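Nigerythrin (Desulfovibrio vulgaris subsp. vulgaris, PDB 1YUZ) shows NADH peroxidase activity in vitro, combining a hemerythrin-like diiron centre with a rubredoxin-like iron centre in each subunit of a homodimer. Local coordinates at residues Gly27-Asn32 with Gln131-Ser136; Phe66-Ala71 with Gly178-Gly183; Leu79-Val84 with Pro89-Pro94; Ile116-Asp121 with Leu147-His152. All blocks are in the same frame, centred on the assembly; numbering follows the deposited sequence.

Contact 1: Gly27-Asn32 with Gln131-Ser136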
loop_
_atom_site.group_PDB
_atom_site.type_symbol
_atom_site.label_atom_id
_atom_site.label_comp_id
_atom_site.label_asym_id
_atom_site.label_seq_id
_atom_site.Cartn_x
_atom_site.Cartn_y
_atom_site.Cartn_z
ATOM N N GLY B 27 25.477 1.848 6.879
ATOM C CA GLY B 27 26.740 2.029 7.569
ATOM C C GLY B 27 26.738 1.119 8.779
ATOM O O GLY B 27 26.118 0.056 8.754
ATOM N N SER B 28 27.437 1.519 9.833
ATOM C CA SER B 28 27.469 0.717 11.048
ATOM C C SER B 28 26.068 0.780 11.644
ATOM O O SER B 28 25.282 1.662 11.300
ATOM C CB SER B 28 28.471 1.297 12.045
ATOM O OG SER B 28 28.049 2.570 12.495
ATOM N N THR B 29 25.751 -0.148 12.537
ATOM C CA THR B 29 24.429 -0.134 13.148
ATOM C C THR B 29 24.188 1.185 13.876
ATOM O O THR B 29 23.075 1.708 13.870
ATOM C CB THR B 29 24.251 -1.319 14.108
ATOM O OG1 THR B 29 24.197 -2.532 13.347
ATOM C CG2 THR B 29 22.966 -1.174 14.911
ATOM N N LEU B 30 25.230 1.736 14.491
ATOM C CA LEU B 30 25.093 3.009 15.188
ATOM C C LEU B 30 24.675 4.083 14.189
ATOM O O LEU B 30 23.771 4.875 14.456
ATOM C CB LEU B 30 26.413 3.417 15.848
ATOM C CG LEU B 30 26.379 4.792 16.522
ATOM C CD1 LEU B 30 25.307 4.800 17.605
ATOM C CD2 LEU B 30 27.741 5.124 17.113
ATOM N N GLU B 31 25.346 4.113 13.040
ATOM C CA GLU B 31 25.026 5.087 12.003
ATOM C C GLU B 31 23.613 4.851 11.474
ATOM O O GLU B 31 22.876 5.803 11.215
ATOM C CB GLU B 31 26.031 4.992 10.848
ATOM C CG GLU B 31 27.466 5.335 11.235
ATOM C CD GLU B 31 28.434 5.224 10.068
ATOM O OE1 GLU B 31 28.471 4.159 9.417
ATOM O OE2 GLU B 31 29.164 6.204 9.805
ATOM N N ASN B 32 23.234 3.585 11.323
ATOM C CA ASN B 32 21.907 3.252 10.819
ATOM C C ASN B 32 20.817 3.677 11.792
ATOM O O ASN B 32 19.757 4.147 11.379
ATOM C CB ASN B 32 21.807 1.757 10.523
ATOM C CG ASN B 32 22.800 1.317 9.469
ATOM O OD1 ASN B 32 23.208 2.115 8.624
ATOM N ND2 ASN B 32 23.183 0.047 9.503
ATOM N N GLN B 131 22.084 -7.773 12.159
ATOM C CA GLN B 131 22.254 -9.214 12.309
ATOM C C GLN B 131 23.701 -9.600 12.032
ATOM O O GLN B 131 24.313 -10.358 12.786
ATOM C CB GLN B 131 21.358 -9.967 11.329
ATOM C CG GLN B 131 19.897 -10.007 11.703
ATOM C CD GLN B 131 19.083 -10.771 10.686
ATOM O OE1 GLN B 131 18.871 -10.301 9.568
ATOM N NE2 GLN B 131 18.639 -11.965 11.062
ATOM N N GLU B 132 24.243 -9.074 10.941
ATOM C CA GLU B 132 25.611 -9.383 10.557
ATOM C C GLU B 132 26.632 -8.866 11.569
ATOM O O GLU B 132 27.735 -9.405 11.659
ATOM C CB GLU B 132 25.894 -8.828 9.155
ATOM C CG GLU B 132 24.923 -9.365 8.101
ATOM C CD GLU B 132 25.234 -8.898 6.690
ATOM O OE1 GLU B 132 25.811 -7.803 6.536
ATOM O OE2 GLU B 132 24.880 -9.623 5.731
ATOM N N GLU B 133 26.260 -7.843 12.339
ATOM C CA GLU B 133 27.152 -7.272 13.352
ATOM C C GLU B 133 26.832 -7.786 14.755
ATOM O O GLU B 133 27.434 -7.346 15.734
ATOM C CB GLU B 133 27.072 -5.741 13.356
ATOM C CG GLU B 133 27.437 -5.077 12.039
ATOM C CD GLU B 133 27.636 -3.573 12.173
ATOM O OE1 GLU B 133 26.839 -2.914 12.875
ATOM O OE2 GLU B 133 28.594 -3.044 11.568
ATOM N N GLY B 134 25.879 -8.705 14.850
ATOM C CA GLY B 134 25.513 -9.267 16.139
ATOM C C GLY B 134 24.858 -8.311 17.121
ATOM O O GLY B 134 24.910 -8.535 18.329
ATOM N N ASN B 135 24.240 -7.248 16.622
ATOM C CA ASN B 135 23.582 -6.289 17.503
ATOM C C ASN B 135 22.111 -6.678 17.649
ATOM O O ASN B 135 21.245 -6.139 16.959
ATOM C CB ASN B 135 23.691 -4.879 16.927
ATOM C CG ASN B 135 23.364 -3.812 17.947
ATOM O OD1 ASN B 135 22.411 -3.943 18.715
ATOM N ND2 ASN B 135 24.151 -2.742 17.958
ATOM N N SER B 136 21.839 -7.617 18.548
ATOM C CA SER B 136 20.483 -8.112 18.774
ATOM C C SER B 136 19.502 -7.035 19.230
ATOM O O SER B 136 18.322 -7.078 18.876
ATOM C CB SER B 136 20.506 -9.253 19.796
ATOM O OG SER B 136 20.927 -8.789 21.063
#
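Glu133 OE1 is gripped twice by Thr29, once by the backbone N at 3.0 Å and once by Thr29 OG1, which donates to Glu133 OE1 at 2.7 Å. The bonds join the N-terminus of helix 29-56 to the turn between helices 104-132 and 136-161, at one end of the four-helix bundle of the ferritin-like domain. Both donors reach the oxygen from the same face of the carboxylate, the amide on the syn side 26° out of plane and the hydroxyl on the anti side. Thr29 can offer the pair because its OG1 stands beside its own backbone N (chi1 -69°), while Glu133 runs out extended beyond CG to meet them. A carboxylate beside the first turn of a helix probably gains from the helix dipole as well, and Lys129 makes a long, weak ion pair with Glu133 OE2. In the same turn, Gly134 has positive phi and closes helix 104-132 with a Schellman motif. Asn135 then caps helix 136-161, its OD1 accepting from Ala138 N, which leaves the amide nitrogen turned to the threonine methyl. Helix 29-56 starts with a capping box of its own: Glu31 N donates to Ser28 OG at 3.2 Å, and Ser28 N donates in return to Glu31 OE1 at 2.9 Å, on the anti lone pair. Thr29 also packs on Ala130 of helix 104-132 and Ala138 of helix 136-161, where its side chain is buried. Beside the polar grip, Thr29 CG2 lies 3.6 Å from Asn135 ND2.

Contact 2: Phe66-Ala71 with Gly178-Gly183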
loop_
_atom_site.group_PDB
_atom_site.type_symbol
_atom_site.label_atom_id
_atom_site.label_comp_id
_atom_site.label_asym_id
_atom_site.label_seq_id
_atom_site.Cartn_x
_atom_site.Cartn_y
_atom_site.Cartn_z
ATOM N N PHE B 66 -3.388 10.123 10.394
ATOM C CA PHE B 66 -2.069 10.735 10.256
ATOM C C PHE B 66 -1.494 11.067 11.630
ATOM O O PHE B 66 -0.297 10.918 11.859
ATOM C CB PHE B 66 -2.146 12.008 9.405
ATOM C CG PHE B 66 -2.176 11.754 7.920
ATOM C CD1 PHE B 66 -3.154 12.337 7.120
ATOM C CD2 PHE B 66 -1.205 10.959 7.315
ATOM C CE1 PHE B 66 -3.163 12.133 5.741
ATOM C CE2 PHE B 66 -1.209 10.754 5.935
ATOM C CZ PHE B 66 -2.188 11.342 5.153
ATOM N N GLU B 67 -2.350 11.507 12.547
ATOM C CA GLU B 67 -1.898 11.845 13.890
ATOM C C GLU B 67 -1.456 10.591 14.636
ATOM O O GLU B 67 -0.442 10.602 15.333
ATOM C CB GLU B 67 -3.015 12.574 14.641
ATOM C CG GLU B 67 -3.326 13.918 14.008
ATOM C CD GLU B 67 -4.629 14.535 14.481
ATOM O OE1 GLU B 67 -5.452 13.830 15.100
ATOM O OE2 GLU B 67 -4.834 15.737 14.207
ATOM N N ALA B 68 -2.205 9.507 14.473
ATOM C CA ALA B 68 -1.858 8.253 15.122
ATOM C C ALA B 68 -0.542 7.732 14.553
ATOM O O ALA B 68 0.317 7.258 15.291
ATOM C CB ALA B 68 -2.964 7.225 14.907
ATOM N N THR B 69 -0.376 7.835 13.239
ATOM C CA THR B 69 0.846 7.343 12.615
ATOM C C THR B 69 2.050 8.207 12.987
ATOM O O THR B 69 3.154 7.695 13.165
ATOM C CB THR B 69 0.692 7.242 11.087
ATOM O OG1 THR B 69 -0.530 6.552 10.784
ATOM C CG2 THR B 69 1.841 6.439 10.500
ATOM N N ALA B 70 1.846 9.513 13.120
ATOM C CA ALA B 70 2.939 10.386 13.526
ATOM C C ALA B 70 3.371 9.930 14.918
ATOM O O ALA B 70 4.561 9.810 15.207
ATOM C CB ALA B 70 2.478 11.833 13.569
ATOM N N ALA B 71 2.394 9.658 15.780
ATOM C CA ALA B 71 2.691 9.213 17.134
ATOM C C ALA B 71 3.461 7.896 17.092
ATOM O O ALA B 71 4.359 7.666 17.905
ATOM C CB ALA B 71 1.401 9.059 17.925
ATOM N N GLY B 178 4.539 0.706 16.885
ATOM C CA GLY B 178 3.729 1.503 15.987
ATOM C C GLY B 178 2.442 0.910 15.457
ATOM O O GLY B 178 1.807 1.508 14.595
ATOM N N TYR B 179 2.043 -0.252 15.958
ATOM C CA TYR B 179 0.821 -0.870 15.468
ATOM C C TYR B 179 -0.410 0.006 15.662
ATOM O O TYR B 179 -0.634 0.564 16.736
ATOM C CB TYR B 179 0.579 -2.215 16.152
ATOM C CG TYR B 179 -0.679 -2.896 15.666
ATOM C CD1 TYR B 179 -0.749 -3.450 14.386
ATOM C CD2 TYR B 179 -1.812 -2.966 16.475
ATOM C CE1 TYR B 179 -1.918 -4.060 13.928
ATOM C CE2 TYR B 179 -2.981 -3.572 16.027
ATOM C CZ TYR B 179 -3.028 -4.117 14.756
ATOM O OH TYR B 179 -4.179 -4.735 14.317
ATOM N N ILE B 180 -1.202 0.113 14.604
ATOM C CA ILE B 180 -2.429 0.891 14.630
ATOM C C ILE B 180 -3.564 0.008 14.152
ATOM O O ILE B 180 -3.447 -0.661 13.128
ATOM C CB ILE B 180 -2.346 2.116 13.697
ATOM C CG1 ILE B 180 -1.307 3.102 14.231
ATOM C CG2 ILE B 180 -3.721 2.781 13.579
ATOM C CD1 ILE B 180 -1.005 4.249 13.293
ATOM N N HIS B 181 -4.655 -0.000 14.908
ATOM C CA HIS B 181 -5.822 -0.782 14.542
ATOM C C HIS B 181 -6.991 0.165 14.329
ATOM O O HIS B 181 -7.175 1.109 15.094
ATOM C CB HIS B 181 -6.194 -1.767 15.649
ATOM C CG HIS B 181 -7.115 -2.853 15.192
ATOM N ND1 HIS B 181 -6.653 -4.036 14.658
ATOM C CD2 HIS B 181 -8.466 -2.912 15.126
ATOM C CE1 HIS B 181 -7.679 -4.776 14.282
ATOM N NE2 HIS B 181 -8.792 -4.117 14.554
ATOM N N LYS B 182 -7.775 -0.086 13.287
ATOM C CA LYS B 182 -8.944 0.735 13.003
ATOM C C LYS B 182 -10.158 0.025 13.582
ATOM O O LYS B 182 -10.498 -1.077 13.164
ATOM C CB LYS B 182 -9.129 0.923 11.495
ATOM C CG LYS B 182 -10.372 1.734 11.139
ATOM C CD LYS B 182 -10.486 1.957 9.637
ATOM C CE LYS B 182 -11.741 2.746 9.277
ATOM N NZ LYS B 182 -12.989 1.977 9.540
ATOM N N GLY B 183 -10.802 0.654 14.555
ATOM C CA GLY B 183 -11.967 0.031 15.156
ATOM C C GLY B 183 -11.643 -0.714 16.435
ATOM O O GLY B 183 -10.488 -0.770 16.858
#
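Ile180 carries this contact across to helix 60-87, its CB directed at the helix from strand 180-182. From CB the chain continues through CG1, which sits beside the backbone N (chi1 -67°), and the extended second torsion drives CD1 straight at the helix surface. There the methyl settles between two successive residues. It lies 3.9 Å from Ala68 CB on one, and on the other 3.4 Å from Thr69 OG1, whose side chain it crosses at about a right angle. The CD1 methyl also meets the backbone, 3.7 Å from Ala68 C. Thr69 OG1 is bonded to Leu65 O one turn earlier in its own helix, so the methyl covers a hydroxyl that already has a polar partner. Ile180 also packs on Phe171 and Leu173 of the adjacent strand and on the iron ligand His152 of helix 136-161. On the far side of the strand, Tyr179 OH and His181 ND1 share a hydrogen bond of 2.6 Å. The contact is an interface between the small antiparallel sheet of the rubredoxin-like domain and the four-helix diiron domain, the two-domain build of rubrerythrins, and Thr69 lies about 4 Å by nearest side-chain atom from the iron(II) ion.

Contact 3: Leu79-Val84 with Pro89-Pro94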
loop_
_atom_site.group_PDB
_atom_site.type_symbol
_atom_site.label_atom_id
_atom_site.label_comp_id
_atom_site.label_asym_id
_atom_site.label_seq_id
_atom_site.Cartn_x
_atom_site.Cartn_y
_atom_site.Cartn_z
ATOM N N LEU B 79 12.492 4.292 20.617
ATOM C CA LEU B 79 13.161 2.998 20.690
ATOM C C LEU B 79 14.578 3.078 20.139
ATOM O O LEU B 79 15.512 2.527 20.719
ATOM C CB LEU B 79 12.375 1.949 19.903
ATOM C CG LEU B 79 10.986 1.582 20.430
ATOM C CD1 LEU B 79 10.312 0.638 19.450
ATOM C CD2 LEU B 79 11.105 0.942 21.807
ATOM N N GLU B 80 14.731 3.765 19.014
ATOM C CA GLU B 80 16.030 3.909 18.372
ATOM C C GLU B 80 16.953 4.821 19.173
ATOM O O GLU B 80 18.134 4.516 19.356
ATOM C CB GLU B 80 15.830 4.425 16.943
ATOM C CG GLU B 80 15.100 3.387 16.086
ATOM C CD GLU B 80 14.397 3.946 14.857
ATOM O OE1 GLU B 80 14.367 5.178 14.658
ATOM O OE2 GLU B 80 13.860 3.125 14.086
ATOM N N TYR B 81 16.407 5.924 19.670
ATOM C CA TYR B 81 17.184 6.871 20.460
ATOM C C TYR B 81 17.753 6.217 21.719
ATOM O O TYR B 81 18.906 6.463 22.086
ATOM C CB TYR B 81 16.310 8.066 20.848
ATOM C CG TYR B 81 16.967 9.016 21.820
ATOM C CD1 TYR B 81 18.128 9.705 21.475
ATOM C CD2 TYR B 81 16.428 9.225 23.088
ATOM C CE1 TYR B 81 18.737 10.583 22.368
ATOM C CE2 TYR B 81 17.031 10.099 23.991
ATOM C CZ TYR B 81 18.183 10.773 23.623
ATOM O OH TYR B 81 18.783 11.639 24.511
ATOM N N ALA B 82 16.951 5.385 22.376
ATOM C CA ALA B 82 17.396 4.716 23.593
ATOM C C ALA B 82 18.674 3.929 23.329
ATOM O O ALA B 82 19.586 3.919 24.156
ATOM C CB ALA B 82 16.308 3.792 24.112
ATOM N N LEU B 83 18.740 3.270 22.178
ATOM C CA LEU B 83 19.922 2.493 21.829
ATOM C C LEU B 83 21.115 3.392 21.530
ATOM O O LEU B 83 22.232 3.120 21.971
ATOM C CB LEU B 83 19.642 1.593 20.623
ATOM C CG LEU B 83 18.655 0.443 20.829
ATOM C CD1 LEU B 83 18.599 -0.408 19.570
ATOM C CD2 LEU B 83 19.091 -0.404 22.017
ATOM N N VAL B 84 20.885 4.463 20.781
ATOM C CA VAL B 84 21.962 5.383 20.447
ATOM C C VAL B 84 22.510 6.060 21.703
ATOM O O VAL B 84 23.721 6.237 21.843
ATOM C CB VAL B 84 21.483 6.474 19.463
ATOM C CG1 VAL B 84 22.604 7.473 19.210
ATOM C CG2 VAL B 84 21.039 5.836 18.153
ATOM N N PRO B 89 26.162 8.909 24.579
ATOM C CA PRO B 89 25.421 9.796 25.483
ATOM C C PRO B 89 25.287 11.244 25.018
ATOM O O PRO B 89 24.311 11.920 25.348
ATOM C CB PRO B 89 26.204 9.683 26.790
ATOM C CG PRO B 89 26.742 8.291 26.735
ATOM C CD PRO B 89 27.223 8.195 25.311
ATOM N N GLY B 90 26.266 11.719 24.256
ATOM C CA GLY B 90 26.225 13.089 23.776
ATOM C C GLY B 90 25.293 13.300 22.599
ATOM O O GLY B 90 25.059 14.435 22.183
ATOM N N TYR B 91 24.758 12.210 22.060
ATOM C CA TYR B 91 23.855 12.293 20.917
ATOM C C TYR B 91 22.554 13.013 21.247
ATOM O O TYR B 91 21.911 12.732 22.259
ATOM C CB TYR B 91 23.527 10.894 20.396
ATOM C CG TYR B 91 22.477 10.891 19.307
ATOM C CD1 TYR B 91 22.785 11.301 18.009
ATOM C CD2 TYR B 91 21.165 10.509 19.584
ATOM C CE1 TYR B 91 21.807 11.330 17.012
ATOM C CE2 TYR B 91 20.183 10.537 18.597
ATOM C CZ TYR B 91 20.510 10.946 17.317
ATOM O OH TYR B 91 19.538 10.972 16.344
ATOM N N GLU B 92 22.168 13.936 20.375
ATOM C CA GLU B 92 20.936 14.692 20.548
ATOM C C GLU B 92 20.032 14.427 19.351
ATOM O O GLU B 92 20.485 14.473 18.207
ATOM C CB GLU B 92 21.242 16.190 20.642
ATOM C CG GLU B 92 22.163 16.561 21.789
ATOM C CD GLU B 92 21.571 16.221 23.142
ATOM O OE1 GLU B 92 20.545 16.828 23.514
ATOM O OE2 GLU B 92 22.130 15.341 23.832
ATOM N N LYS B 93 18.762 14.137 19.613
ATOM C CA LYS B 93 17.818 13.881 18.534
ATOM C C LYS B 93 17.699 15.126 17.668
ATOM O O LYS B 93 17.627 16.245 18.178
ATOM C CB LYS B 93 16.447 13.506 19.096
ATOM C CG LYS B 93 16.404 12.131 19.739
ATOM C CD LYS B 93 15.037 11.836 20.325
ATOM C CE LYS B 93 14.706 12.791 21.458
ATOM N NZ LYS B 93 13.371 12.508 22.046
ATOM N N PRO B 94 17.680 14.947 16.342
ATOM C CA PRO B 94 17.572 16.082 15.427
ATOM C C PRO B 94 16.154 16.627 15.332
ATOM O O PRO B 94 15.193 15.990 15.764
ATOM C CB PRO B 94 18.041 15.490 14.108
ATOM C CG PRO B 94 17.465 14.105 14.173
ATOM C CD PRO B 94 17.800 13.681 15.593
HETATM O O HOH W 1 21.999 10.508 23.751
#
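Tyr81 and Tyr91 meet rim to rim, neither ring over the face of the other, with their planes at 42° and Tyr81 CD1 3.6 Å from Tyr91 CE2. Each ring has an aliphatic group on one face. Over Tyr81 lies the bent chain of Lys93: its CG stands 3.9 Å from the Tyr81 ring centroid in a CH-pi contact, and Lys93 NZ stays above the same ring, 5.0 Å from the centroid and 25° off the normal, as a cation-pi partner. Over Tyr91 sits Val84 CG1, 3.7 Å from the Tyr91 ring centroid in a second CH-pi contact. That methyl is anti to its backbone N (chi1 176°), which sends it outward from the helix onto the ring. At the Tyr81 edge Tyr91 O lies in the ring plane. A water bonds to Tyr91 O at 2.7 Å, with weak links to Pro89 O and Tyr81 OH. In the fold, loop 89-94 follows helix 60-87 and runs back along its last turns on the way to helix 104-132. Val84 also touches Leu33 and Tyr91 rests on Ile37, both of helix 29-56, so the loop covers the seam between helices 60-87 and 29-56.

Contact 4: Ile116-Asp121 with Leu147-His152. With FE2 (Fe (II) ion), chain G; FE (Fe (III) ion), chain F.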
loop_
_atom_site.group_PDB
_atom_site.type_symbol
_atom_site.label_atom_id
_atom_site.label_comp_id
_atom_site.label_asym_id
_atom_site.label_seq_id
_atom_site.Cartn_x
_atom_site.Cartn_y
_atom_site.Cartn_z
ATOM N N ILE B 116 6.123 1.943 2.622
ATOM C CA ILE B 116 6.590 0.794 1.860
ATOM C C ILE B 116 8.116 0.814 1.760
ATOM O O ILE B 116 8.763 -0.221 1.911
ATOM C CB ILE B 116 5.946 0.783 0.461
ATOM C CG1 ILE B 116 4.457 0.444 0.593
ATOM C CG2 ILE B 116 6.642 -0.221 -0.439
ATOM C CD1 ILE B 116 3.665 0.642 -0.688
ATOM N N TYR B 117 8.690 1.988 1.525
ATOM C CA TYR B 117 10.139 2.096 1.446
ATOM C C TYR B 117 10.757 1.669 2.773
ATOM O O TYR B 117 11.735 0.925 2.804
ATOM C CB TYR B 117 10.559 3.535 1.119
ATOM C CG TYR B 117 12.003 3.822 1.469
ATOM C CD1 TYR B 117 12.332 4.543 2.616
ATOM C CD2 TYR B 117 13.043 3.300 0.697
ATOM C CE1 TYR B 117 13.657 4.729 2.993
ATOM C CE2 TYR B 117 14.371 3.480 1.067
ATOM C CZ TYR B 117 14.672 4.193 2.217
ATOM O OH TYR B 117 15.985 4.350 2.609
ATOM N N GLU B 118 10.179 2.129 3.876
ATOM C CA GLU B 118 10.720 1.780 5.181
ATOM C C GLU B 118 10.585 0.304 5.534
ATOM O O GLU B 118 11.516 -0.295 6.076
ATOM C CB GLU B 118 10.070 2.645 6.269
ATOM C CG GLU B 118 10.319 4.135 6.065
ATOM C CD GLU B 118 9.774 5.000 7.188
ATOM O OE1 GLU B 118 9.820 4.571 8.358
ATOM O OE2 GLU B 118 9.303 6.119 6.899
ATOM N N THR B 119 9.448 -0.295 5.204
ATOM C CA THR B 119 9.220 -1.691 5.543
ATOM C C THR B 119 9.896 -2.707 4.629
ATOM O O THR B 119 10.212 -3.810 5.070
ATOM C CB THR B 119 7.701 -2.006 5.587
ATOM O OG1 THR B 119 7.475 -3.141 6.427
ATOM C CG2 THR B 119 7.166 -2.327 4.196
ATOM N N SER B 120 10.137 -2.339 3.374
ATOM C CA SER B 120 10.723 -3.273 2.416
ATOM C C SER B 120 12.136 -2.947 1.968
ATOM O O SER B 120 12.768 -3.747 1.278
ATOM C CB SER B 120 9.842 -3.350 1.169
ATOM O OG SER B 120 9.922 -2.142 0.429
ATOM N N ASP B 121 12.630 -1.778 2.349
ATOM C CA ASP B 121 13.956 -1.362 1.932
ATOM C C ASP B 121 14.826 -0.940 3.109
ATOM O O ASP B 121 15.736 -1.664 3.502
ATOM C CB ASP B 121 13.827 -0.208 0.930
ATOM C CG ASP B 121 15.143 0.167 0.287
ATOM O OD1 ASP B 121 16.191 0.051 0.954
ATOM O OD2 ASP B 121 15.124 0.603 -0.884
ATOM N N LEU B 147 7.832 -3.813 11.185
ATOM C CA LEU B 147 6.520 -4.449 11.200
ATOM C C LEU B 147 5.385 -3.438 11.230
ATOM O O LEU B 147 4.354 -3.632 10.585
ATOM C CB LEU B 147 6.407 -5.382 12.402
ATOM C CG LEU B 147 7.288 -6.631 12.308
ATOM C CD1 LEU B 147 7.355 -7.309 13.664
ATOM C CD2 LEU B 147 6.744 -7.573 11.250
ATOM N N ALA B 148 5.568 -2.359 11.980
ATOM C CA ALA B 148 4.532 -1.344 12.062
ATOM C C ALA B 148 4.401 -0.586 10.747
ATOM O O ALA B 148 3.300 -0.208 10.359
ATOM C CB ALA B 148 4.838 -0.376 13.197
ATOM N N GLU B 149 5.511 -0.379 10.045
ATOM C CA GLU B 149 5.463 0.381 8.798
ATOM C C GLU B 149 4.580 -0.257 7.736
ATOM O O GLU B 149 3.868 0.444 7.022
ATOM C CB GLU B 149 6.872 0.590 8.234
ATOM C CG GLU B 149 7.909 1.070 9.252
ATOM C CD GLU B 149 7.607 2.430 9.864
ATOM O OE1 GLU B 149 6.422 2.754 10.101
ATOM O OE2 GLU B 149 8.573 3.171 10.139
ATOM N N SER B 150 4.613 -1.579 7.613
ATOM C CA SER B 150 3.770 -2.198 6.606
ATOM C C SER B 150 2.298 -2.092 7.014
ATOM O O SER B 150 1.418 -2.055 6.160
ATOM C CB SER B 150 4.190 -3.650 6.359
ATOM O OG SER B 150 4.211 -4.405 7.551
ATOM N N VAL B 151 2.033 -2.038 8.316
ATOM C CA VAL B 151 0.661 -1.876 8.791
ATOM C C VAL B 151 0.233 -0.450 8.439
ATOM O O VAL B 151 -0.887 -0.221 7.990
ATOM C CB VAL B 151 0.563 -2.101 10.318
ATOM C CG1 VAL B 151 -0.768 -1.582 10.849
ATOM C CG2 VAL B 151 0.693 -3.584 10.627
ATOM N N HIS B 152 1.134 0.508 8.625
ATOM C CA HIS B 152 0.833 1.897 8.294
ATOM C C HIS B 152 0.522 2.022 6.808
ATOM O O HIS B 152 -0.386 2.753 6.408
ATOM C CB HIS B 152 2.026 2.793 8.624
ATOM C CG HIS B 152 2.361 2.840 10.081
ATOM N ND1 HIS B 152 3.540 3.375 10.552
ATOM C CD2 HIS B 152 1.669 2.430 11.170
ATOM C CE1 HIS B 152 3.561 3.293 11.870
ATOM N NE2 HIS B 152 2.438 2.723 12.270
HETATM FE FE FE2 G . 5.306 4.352 9.629
HETATM FE FE FE F . 8.651 5.202 9.964
HETATM O O HOH W 2 7.097 5.448 8.790
#
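Glu118 reaches out with its chain extended beyond CG, whereas Glu149 bends at its second torsion (chi2 -62°), and the two carboxylates converge on one iron from helices 104-132 and 136-161. Glu118 OE1 binds the iron(III) at 2.1 Å. Glu149 spans the pair of metals, its OE2 2.0 Å from the iron(III) and its OE1 2.0 Å from the iron(II). The carboxylate planes stand at 90° to each other, and the 2.6 Å between Glu118 OE1 and Glu149 OE2 is a contact of two ligands on one metal, not a hydrogen bond. His152, one turn on from Ala148, binds the iron(II) through ND1 at 2.2 Å, while its NE2 is probably hydrogen-bonded to Gly178 O, a second-shell link that would fix the rotation of the ring. A water joins the ions, 2.0 Å from the iron(III) and 2.3 Å from the iron(II). Glu40 on the iron(III), Glu115 on the iron(II) and Glu73 on both complete the two coordination spheres, giving the carboxylate-rich diiron site of a ferritin-like four-helix bundle. Beside the carboxylates the helices run closer to antiparallel than parallel, at 140°, and Thr119 packs between them: its CB lies 3.8 Å from Glu149 CB, and it touches Ser150. Tyr160 of the second subunit covers both Thr119 and Ser150, whose OG bonds Asn161 of that subunit, so the site backs onto the dimer interface. Mixed iron(II) and iron(III) fit a partially reduced centre, in which a bridging carboxylate would probably help accommodate changes of charge and ligation during redox cycling.

Overall arrangement
Contact 4 holds the diiron site, and contact 2 adjoins it: their centres are 13 Å apart, and besides the polar link through Gly178, Thr69 CG2 packs 3.5 Å from His152 ND1. The rubredoxin-like domain thus touches an iron ligand directly, and the Glu149 side chain comes within about 12 Å (nearest atoms) of another iron(III), probably that of a rubredoxin-like centre. Contacts 1 and 3 lie toward the other end of the bundle, centres 15 Å apart, and meet where Leu30 CD1 packs 4.1 Å from Val84 CG1. Contacts 1 and 2 sit on opposite sides of the chain's centre, about 28 Å apart between centres. Contacts 2 and 3 share helix 60-87, contacts 1 and 4 share helix 104-132.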